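Local coordinates for possible periplasmic protein (Campylobacter jejuni, PDB 3RGC) that is a SurA-like periplasmic chaperone that may also have peptidyl-prolyl cis-trans isomerase activity, at residues 19-24 with 29-34. Sequence-based numbering, arbitrary orientation.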
# COMPACT_ATOMS: atom_id res chain seq x y z
N GLN B 19 8.28 30.19 31.59
CA GLN B 19 7.70 30.18 30.25
C GLN B 19 7.66 28.78 29.63
O GLN B 19 6.79 28.49 28.80
CB GLN B 19 8.44 31.17 29.34
CG GLN B 19 8.02 32.62 29.57
CD GLN B 19 9.07 33.63 29.13
OE1 GLN B 19 10.19 33.65 29.64
NE2 GLN B 19 8.70 34.48 28.17
N THR B 20 8.58 27.92 30.05
CA THR B 20 8.62 26.55 29.54
C THR B 20 7.58 25.67 30.23
O THR B 20 6.98 24.79 29.61
CB THR B 20 10.02 25.92 29.67
OG1 THR B 20 10.95 26.64 28.85
CG2 THR B 20 10.00 24.47 29.21
N MET B 21 7.36 25.91 31.52
CA MET B 21 6.32 25.20 32.25
C MET B 21 4.99 25.40 31.54
O MET B 21 4.14 24.51 31.56
CB MET B 21 6.22 25.70 33.69
CG MET B 21 7.42 25.36 34.55
SD MET B 21 7.40 26.25 36.12
CE MET B 21 5.93 25.57 36.87
N LYS B 22 4.82 26.56 30.93
CA LYS B 22 3.58 26.94 30.25
C LYS B 22 3.46 26.22 28.93
O LYS B 22 2.41 25.65 28.61
CB LYS B 22 3.56 28.43 29.97
CG LYS B 22 3.61 29.32 31.19
CD LYS B 22 3.49 30.77 30.76
CE LYS B 22 4.15 31.72 31.75
NZ LYS B 22 4.11 33.13 31.24
N ALA B 23 4.53 26.26 28.14
CA ALA B 23 4.53 25.63 26.82
C ALA B 23 4.07 24.16 26.82
O ALA B 23 3.51 23.68 25.83
CB ALA B 23 5.89 25.77 26.18
N LEU B 24 4.27 23.45 27.93
CA LEU B 24 3.84 22.06 28.04
C LEU B 24 2.94 21.82 29.23
O LEU B 24 2.73 22.71 30.06
CB LEU B 24 5.05 21.14 28.17
N ASN B 29 10.64 19.41 37.98
CA ASN B 29 11.91 19.22 37.30
C ASN B 29 11.76 18.81 35.83
O ASN B 29 12.75 18.53 35.17
CB ASN B 29 12.77 18.19 38.04
N LYS B 30 10.52 18.76 35.34
CA LYS B 30 10.27 18.44 33.94
C LYS B 30 10.68 19.60 33.03
O LYS B 30 11.41 19.40 32.06
CB LYS B 30 8.80 18.05 33.71
N ALA B 31 10.20 20.81 33.33
CA ALA B 31 10.59 21.98 32.54
C ALA B 31 12.11 22.17 32.61
O ALA B 31 12.76 22.62 31.66
CB ALA B 31 9.85 23.24 33.00
N LEU B 32 12.67 21.79 33.75
CA LEU B 32 14.09 21.91 34.02
C LEU B 32 14.85 20.91 33.17
O LEU B 32 15.91 21.24 32.61
CB LEU B 32 14.35 21.63 35.50
CG LEU B 32 15.46 22.41 36.20
CD1 LEU B 32 15.12 23.89 36.26
CD2 LEU B 32 15.68 21.85 37.60
N GLY B 33 14.33 19.70 33.07
CA GLY B 33 14.92 18.67 32.23
C GLY B 33 14.99 19.10 30.77
O GLY B 33 16.04 19.00 30.13
N VAL B 34 13.88 19.58 30.25
CA VAL B 34 13.83 20.05 28.86
C VAL B 34 14.88 21.14 28.63
O VAL B 34 15.67 21.07 27.69
CB VAL B 34 12.45 20.63 28.51
CG1 VAL B 34 12.56 21.56 27.32
CG2 VAL B 34 11.48 19.51 28.23
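The methyl of Ala31 fits between Thr20 and Met21, two consecutive residues near the C-terminal end of helix 14-23. Met21 meets it with the near part of its chain: CG lies 3.6 Å from Ala31 CB. Beyond CG the chain leaves the alanine: the sulfur stands farther off, and the bend at chi3 (64°) leaves CE farther still. Backbone is close as well, with Ala31 CB 3.9 Å from Met21 N, and the small alanine lets the CA atoms of Met21 and Ala31 come within 5.4 Å.

Thr20 adds its methyl branch. CG2 stands opposite the backbone N and reaches across to Ala31 CB at 4.0 Å, and more loosely to Val34 CG1 at 4.3 Å, one helical turn further on. The same rotation (chi1 -64°) sets OG1 beside its own backbone N, where the hydroxyl hydrogen-bonds to the carbonyl O of Asp16. No hydrogen bond crosses the small, apolar interface.

The helical segments 19-23 and 30-34 cross at 102°, their axes approaching to 9.1 Å. The arrangement resembles an alpha-alpha corner in the SurA N-terminal region: a short loop links helix 14-23, which follows strand 10-13, to helix 30-48, and the two pack crosswise.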